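Long-range contacts in nucleoside diphosphate kinase family protein (Babesia bovis, PDB 3JS9), which probably transfers the terminal phosphate of nucleoside triphosphates to nucleoside diphosphates, as a magnesium-dependent nucleoside diphosphate kinase: residues L98-V102 with G114-N120; I89-R93 with A124-A128. One frame throughout, in Å; residues are numbered along the deposited sequence.

Interaction 1. Residues L98-V102 with G114-N120; sequences LTSPV and GVVKNFN
The Kpn loop of the nucleoside diphosphate kinase fold is closed at its base by Pro-101 of its entering limb, which lies against Gly-114 to Lys-117 of its returning limb. The proline ring packs on backbone: CB lies 3.3 Å from Gly-114 C, and CD rests 3.6 Å from Val-116 C. Proline suits the place because its compact apolar ring can lie close against peptide groups, and Gly-114 admits it by having no side chain on the side that faces the ring.

Beyond the ring, the amide of Asn-120 makes the direct hydrogen bond of the contact, from ND2 to Thr-99 O over 3.2 Å. The N-H points fairly straight (157°) at a lone pair in the carbonyl plane, although the oxygen is tilted slightly from the amide plane. Both residues are predicted to bind ATP; Asn-120 has its OD1 hydrogen-bonded to Lys-17 and its backbone O to Arg-110, so this loop base probably lines the nucleotide pocket. Nearby, Lys-117 lays its aliphatic chain across Thr-99. A bend at chi3 (-66°) brings CE to 3.4 Å from Thr-99 CG2, and a second at chi4 turns the ammonium away.

At the other end a water joins the limbs. It donates to Val-115 O at 2.6 Å, accepts from Val-102 N at 3.1 Å, and is also bonded to Ser-100 OG at 2.8 Å; serine suits the place because its short hydroxyl gives the water a third partner. A second subunit packs on Val-115 and Val-116 of the returning limb, and its Lys-36 hydrogen-bonds to Gly-114 O.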
ATOM      1  N   LEU A  98      10.484 -19.107   4.175  1.00 25.77           N
ATOM      2  CA  LEU A  98      11.273 -20.155   4.818  1.00 26.45           C
ATOM      3  C   LEU A  98      11.515 -19.823   6.284  1.00 26.76           C
ATOM      4  O   LEU A  98      11.461 -18.657   6.674  1.00 26.86           O
ATOM      5  CB  LEU A  98      12.592 -20.412   4.064  1.00 25.93           C
ATOM      6  CG  LEU A  98      12.442 -20.867   2.602  1.00 27.44           C
ATOM      7  CD1 LEU A  98      13.806 -21.019   1.935  1.00 28.35           C
ATOM      8  CD2 LEU A  98      11.617 -22.150   2.401  1.00 25.08           C
ATOM      9  N   THR A  99      11.770 -20.855   7.082  1.00 26.79           N
ATOM     10  CA  THR A  99      12.090 -20.693   8.494  1.00 27.98           C
ATOM     11  C   THR A  99      13.049 -19.538   8.795  1.00 27.62           C
ATOM     12  O   THR A  99      12.778 -18.734   9.677  1.00 28.21           O
ATOM     13  CB  THR A  99      12.714 -21.990   9.088  1.00 28.58           C
ATOM     14  OG1 THR A  99      11.925 -23.118   8.689  1.00 31.05           O
ATOM     15  CG2 THR A  99      12.750 -21.919  10.626  1.00 28.15           C
ATOM     16  N   SER A 100      14.172 -19.470   8.095  1.00 26.98           N
ATOM     17  CA  SER A 100      15.067 -18.353   8.281  1.00 27.26           C
ATOM     18  C   SER A 100      14.726 -17.128   7.398  1.00 26.13           C
ATOM     19  O   SER A 100      14.729 -17.217   6.181  1.00 26.46           O
ATOM     20  CB  SER A 100      16.500 -18.803   8.046  1.00 27.91           C
ATOM     21  OG  SER A 100      17.363 -17.691   8.254  1.00 30.65           O
ATOM     22  N   PRO A 101      14.398 -15.990   8.008  1.00 25.22           N
ATOM     23  CA  PRO A 101      14.039 -14.852   7.159  1.00 25.09           C
ATOM     24  C   PRO A 101      15.134 -14.480   6.145  1.00 25.00           C
ATOM     25  O   PRO A 101      14.810 -14.132   5.006  1.00 25.55           O
ATOM     26  CB  PRO A 101      13.816 -13.702   8.168  1.00 24.70           C
ATOM     27  CG  PRO A 101      13.421 -14.373   9.421  1.00 24.34           C
ATOM     28  CD  PRO A 101      14.224 -15.681   9.441  1.00 25.50           C
ATOM     29  N   VAL A 102      16.403 -14.599   6.535  1.00 24.77           N
ATOM     30  CA  VAL A 102      17.524 -14.330   5.634  1.00 24.64           C
ATOM     31  C   VAL A 102      17.475 -15.194   4.355  1.00 24.86           C
ATOM     32  O   VAL A 102      18.004 -14.798   3.340  1.00 25.30           O
ATOM     33  CB  VAL A 102      18.931 -14.365   6.357  1.00 24.86           C
ATOM     34  CG1 VAL A 102      19.461 -15.789   6.578  1.00 23.17           C
ATOM     35  CG2 VAL A 102      19.950 -13.591   5.565  1.00 26.13           C
ATOM     36  N   GLY A 114      11.306  -9.912   8.414  1.00 14.58           N
ATOM     37  CA  GLY A 114      12.056 -10.600   9.435  1.00 14.93           C
ATOM     38  C   GLY A 114      13.547 -10.540   9.196  1.00 16.74           C
ATOM     39  O   GLY A 114      14.016 -10.294   8.069  1.00 16.20           O
ATOM     40  N   VAL A 115      14.314 -10.772  10.267  1.00 17.77           N
ATOM     41  CA  VAL A 115      15.780 -10.756  10.167  1.00 17.86           C
ATOM     42  C   VAL A 115      16.424 -12.072  10.637  1.00 18.51           C
ATOM     43  O   VAL A 115      17.262 -12.617   9.946  1.00 18.46           O
ATOM     44  CB  VAL A 115      16.312  -9.534  10.925  1.00 18.48           C
ATOM     45  CG1 VAL A 115      17.861  -9.435  10.858  1.00 16.13           C
ATOM     46  CG2 VAL A 115      15.584  -8.276  10.394  1.00 15.94           C
ATOM     47  N   VAL A 116      16.009 -12.579  11.797  1.00 19.48           N
ATOM     48  CA  VAL A 116      16.616 -13.778  12.413  1.00 20.33           C
ATOM     49  C   VAL A 116      15.509 -14.788  12.695  1.00 22.22           C
ATOM     50  O   VAL A 116      14.348 -14.393  12.922  1.00 21.80           O
ATOM     51  CB  VAL A 116      17.414 -13.446  13.737  1.00 20.22           C
ATOM     52  CG1 VAL A 116      18.552 -12.432  13.478  1.00 18.29           C
ATOM     53  CG2 VAL A 116      16.497 -12.910  14.849  1.00 18.42           C
ATOM     54  N   LYS A 117      15.837 -16.084  12.687  1.00 24.11           N
ATOM     55  CA  LYS A 117      14.782 -17.091  12.904  1.00 26.09           C
ATOM     56  C   LYS A 117      14.097 -17.061  14.281  1.00 25.64           C
ATOM     57  O   LYS A 117      12.913 -17.373  14.381  1.00 25.85           O
ATOM     58  CB  LYS A 117      15.182 -18.512  12.474  1.00 26.88           C
ATOM     59  CG  LYS A 117      16.277 -19.151  13.233  1.00 31.72           C
ATOM     60  CD  LYS A 117      16.618 -20.497  12.567  1.00 40.69           C
ATOM     61  CE  LYS A 117      15.455 -21.522  12.680  1.00 43.78           C
ATOM     62  NZ  LYS A 117      15.458 -22.346  13.947  1.00 45.01           N
ATOM     63  N   ASN A 118      14.807 -16.637  15.323  1.00 25.11           N
ATOM     64  CA  ASN A 118      14.184 -16.537  16.647  1.00 24.79           C
ATOM     65  C   ASN A 118      12.988 -15.589  16.647  1.00 24.40           C
ATOM     66  O   ASN A 118      12.131 -15.664  17.549  1.00 24.73           O
ATOM     67  CB  ASN A 118      15.193 -16.039  17.680  1.00 24.85           C
ATOM     68  CG  ASN A 118      15.940 -17.167  18.365  1.00 27.66           C
ATOM     69  OD1 ASN A 118      15.819 -18.351  17.993  1.00 25.27           O
ATOM     70  ND2 ASN A 118      16.714 -16.804  19.403  1.00 30.02           N
ATOM     71  N   PHE A 119      12.965 -14.673  15.661  1.00 22.75           N
ATOM     72  CA  PHE A 119      11.964 -13.605  15.593  1.00 20.79           C
ATOM     73  C   PHE A 119      11.364 -13.550  14.203  1.00 19.78           C
ATOM     74  O   PHE A 119      11.450 -12.541  13.502  1.00 18.86           O
ATOM     75  CB  PHE A 119      12.578 -12.262  15.997  1.00 20.01           C
ATOM     76  CG  PHE A 119      13.015 -12.206  17.426  1.00 20.63           C
ATOM     77  CD1 PHE A 119      12.088 -12.327  18.466  1.00 21.77           C
ATOM     78  CD2 PHE A 119      14.368 -12.034  17.757  1.00 22.17           C
ATOM     79  CE1 PHE A 119      12.494 -12.257  19.826  1.00 20.20           C
ATOM     80  CE2 PHE A 119      14.785 -11.958  19.106  1.00 19.42           C
ATOM     81  CZ  PHE A 119      13.852 -12.064  20.134  1.00 19.45           C
ATOM     82  N   ASN A 120      10.737 -14.654  13.812  1.00 19.81           N
ATOM     83  CA  ASN A 120      10.272 -14.790  12.454  1.00 19.11           C
ATOM     84  C   ASN A 120       8.774 -14.581  12.297  1.00 19.00           C
ATOM     85  O   ASN A 120       8.125 -15.154  11.388  1.00 18.78           O
ATOM     86  CB  ASN A 120      10.773 -16.094  11.850  1.00 19.90           C
ATOM     87  CG  ASN A 120      10.212 -17.327  12.534  1.00 21.61           C
ATOM     88  OD1 ASN A 120       9.577 -17.253  13.609  1.00 21.85           O
ATOM     89  ND2 ASN A 120      10.442 -18.481  11.904  1.00 19.25           N
TER
HETATM   90  O   HOH W   1      17.442 -15.117   9.438  1.00 31.19           O

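Interaction 2. Residues I89-R93 with A124-A128; sequences IKIGR and ASSSA
The first torsion of Ile-89 (chi1 -64°) sets CG2 opposite the backbone N and sends it to Ser-125 O, 3.7 Å away, while a largely extended second torsion (chi2 155°) carries CD1 on to Ala-128 CA, also at 3.7 Å. The two branches thus touch successive parts of the segment, CG2 lying against its backbone as far as Ser-127 N. A branched aliphatic chain suits this because it can spread over peptide groups while staying buried.

One helical turn on, the first two torsions of Arg-93 carry its CD out to 3.6 Å from Ser-126 O. A sharp bend at chi3 (27°) then turns the guanidinium so that NH2 is just as far from that oxygen, which lies obliquely to the group, an approach that should be electrostatically favourable without being a hydrogen bond. Arg-93 is predicted to bind ATP.

Helix 88-96 lies in the connection between strands 78-85 and 122-124 of the ferredoxin-like sheet characteristic of the NDP kinase fold, and here it packs against the turn that leaves strand 122-124 for helix 128-138. Ser-127 is the N-cap of the latter helix, its OG accepting from the backbone N of Asp-130. Ser-125 directs its hydroxyl to Glu-134 and to the backbone of Tyr-13, tying the turn to both helix 128-138 and strand 10-16.

Between the segments a water donates to Ile-89 O at 2.6 Å and to Ser-125 O at 2.8 Å, joining two carbonyls that cannot bond each other directly. Further along, glycine at position 92 keeps the helix surface low, and the small methyl of Ala-124 lies 4.0 Å from Gly-92 O.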
ATOM      1  N   ILE A  89      -2.474 -25.404   3.241  1.00 20.85           N
ATOM      2  CA  ILE A  89      -1.295 -25.594   4.073  1.00 21.15           C
ATOM      3  C   ILE A  89      -0.036 -25.140   3.338  1.00 20.96           C
ATOM      4  O   ILE A  89       0.776 -24.387   3.910  1.00 20.47           O
ATOM      5  CB  ILE A  89      -1.180 -27.051   4.587  1.00 21.85           C
ATOM      6  CG1 ILE A  89      -2.363 -27.372   5.515  1.00 20.85           C
ATOM      7  CG2 ILE A  89       0.097 -27.252   5.347  1.00 21.28           C
ATOM      8  CD1 ILE A  89      -2.689 -28.859   5.574  1.00 21.69           C
ATOM      9  N   LYS A  90       0.086 -25.551   2.069  1.00 20.22           N
ATOM     10  CA  LYS A  90       1.196 -25.147   1.209  1.00 20.07           C
ATOM     11  C   LYS A  90       1.157 -23.636   0.899  1.00 20.32           C
ATOM     12  O   LYS A  90       2.200 -22.967   0.856  1.00 19.76           O
ATOM     13  CB  LYS A  90       1.187 -25.969  -0.066  1.00 20.55           C
ATOM     14  CG  LYS A  90       2.296 -25.678  -1.028  1.00 22.00           C
ATOM     15  CD  LYS A  90       2.421 -26.770  -2.094  1.00 25.32           C
ATOM     16  CE  LYS A  90       3.374 -26.267  -3.217  1.00 29.70           C
ATOM     17  NZ  LYS A  90       3.952 -27.338  -4.100  1.00 30.59           N
ATOM     18  N   ILE A  91      -0.049 -23.096   0.712  1.00 20.23           N
ATOM     19  CA  ILE A  91      -0.210 -21.670   0.477  1.00 19.52           C
ATOM     20  C   ILE A  91       0.228 -20.846   1.684  1.00 20.22           C
ATOM     21  O   ILE A  91       0.895 -19.801   1.523  1.00 20.36           O
ATOM     22  CB  ILE A  91      -1.638 -21.355   0.087  1.00 19.75           C
ATOM     23  CG1 ILE A  91      -1.864 -21.782  -1.371  1.00 19.89           C
ATOM     24  CG2 ILE A  91      -1.947 -19.894   0.332  1.00 16.82           C
ATOM     25  CD1 ILE A  91      -3.288 -21.765  -1.763  1.00 20.38           C
ATOM     26  N   GLY A  92      -0.100 -21.324   2.890  1.00 19.88           N
ATOM     27  CA  GLY A  92       0.339 -20.650   4.104  1.00 20.31           C
ATOM     28  C   GLY A  92       1.855 -20.564   4.178  1.00 20.84           C
ATOM     29  O   GLY A  92       2.421 -19.502   4.504  1.00 20.71           O
ATOM     30  N   ARG A  93       2.512 -21.683   3.859  1.00 21.55           N
ATOM     31  CA  ARG A  93       3.974 -21.784   3.834  1.00 21.72           C
ATOM     32  C   ARG A  93       4.519 -20.850   2.801  1.00 21.43           C
ATOM     33  O   ARG A  93       5.446 -20.103   3.094  1.00 22.56           O
ATOM     34  CB  ARG A  93       4.446 -23.220   3.592  1.00 22.53           C
ATOM     35  CG  ARG A  93       4.436 -24.104   4.863  1.00 26.54           C
ATOM     36  CD  ARG A  93       4.378 -25.639   4.584  1.00 34.19           C
ATOM     37  NE  ARG A  93       4.954 -26.020   3.287  1.00 39.85           N
ATOM     38  CZ  ARG A  93       4.516 -27.027   2.519  1.00 42.01           C
ATOM     39  NH1 ARG A  93       5.102 -27.260   1.343  1.00 42.80           N
ATOM     40  NH2 ARG A  93       3.500 -27.803   2.906  1.00 40.09           N
ATOM     41  N   ALA A 124       3.164 -20.841  10.470  1.00 18.20           N
ATOM     42  CA  ALA A 124       2.193 -21.519   9.594  1.00 19.03           C
ATOM     43  C   ALA A 124       2.311 -23.002   9.765  1.00 19.67           C
ATOM     44  O   ALA A 124       3.385 -23.492   9.991  1.00 20.39           O
ATOM     45  CB  ALA A 124       2.397 -21.136   8.105  1.00 18.39           C
ATOM     46  N   SER A 125       1.217 -23.735   9.633  1.00 21.26           N
ATOM     47  CA  SER A 125       1.255 -25.202   9.793  1.00 21.78           C
ATOM     48  C   SER A 125       2.201 -25.780   8.760  1.00 22.62           C
ATOM     49  O   SER A 125       2.235 -25.320   7.612  1.00 22.69           O
ATOM     50  CB  SER A 125      -0.136 -25.844   9.606  1.00 21.21           C
ATOM     51  OG  SER A 125      -0.959 -25.574  10.704  1.00 21.03           O
ATOM     52  N   SER A 126       2.914 -26.819   9.161  1.00 22.50           N
ATOM     53  CA  SER A 126       3.908 -27.435   8.311  1.00 23.33           C
ATOM     54  C   SER A 126       3.401 -28.569   7.383  1.00 23.27           C
ATOM     55  O   SER A 126       3.956 -28.798   6.304  1.00 23.31           O
ATOM     56  CB  SER A 126       4.998 -27.991   9.202  1.00 23.13           C
ATOM     57  OG  SER A 126       6.210 -27.808   8.544  1.00 26.11           O
ATOM     58  N   SER A 127       2.373 -29.285   7.823  1.00 22.79           N
ATOM     59  CA  SER A 127       1.930 -30.506   7.166  1.00 23.10           C
ATOM     60  C   SER A 127       0.469 -30.733   7.527  1.00 22.93           C
ATOM     61  O   SER A 127      -0.035 -30.098   8.462  1.00 22.77           O
ATOM     62  CB  SER A 127       2.770 -31.714   7.658  1.00 22.71           C
ATOM     63  OG  SER A 127       2.578 -31.912   9.060  1.00 22.47           O
ATOM     64  N   ALA A 128      -0.186 -31.649   6.807  1.00 22.97           N
ATOM     65  CA  ALA A 128      -1.577 -32.038   7.099  1.00 23.49           C
ATOM     66  C   ALA A 128      -1.747 -32.518   8.553  1.00 23.48           C
ATOM     67  O   ALA A 128      -2.688 -32.129   9.241  1.00 23.32           O
ATOM     68  CB  ALA A 128      -2.071 -33.106   6.097  1.00 22.81           C
TER
HETATM   69  O   HOH W   2       0.438 -23.530   6.341  1.00 10.26           O

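Overall arrangement
Interaction 1 and interaction 2 lie about 17 Å apart between centres and do not otherwise touch, yet the chain runs from one to the other: helix 88-96 leads into 98-102, and 114-120 leads through the predicted phosphohistidine, His-123, into 124-128. Both hold residues predicted to bind ATP, Thr-99 and Asn-120 in the first and Arg-93 in the second. A sulfate about 4 Å from the Asn-120 side chain is consistent with an anion pocket there, and the Ser-125 side chain is about 4 Å from that of His-123. In the hexamer the two regions meet between subunits, where Val-102 packs on Lys-90 of a neighbouring subunit.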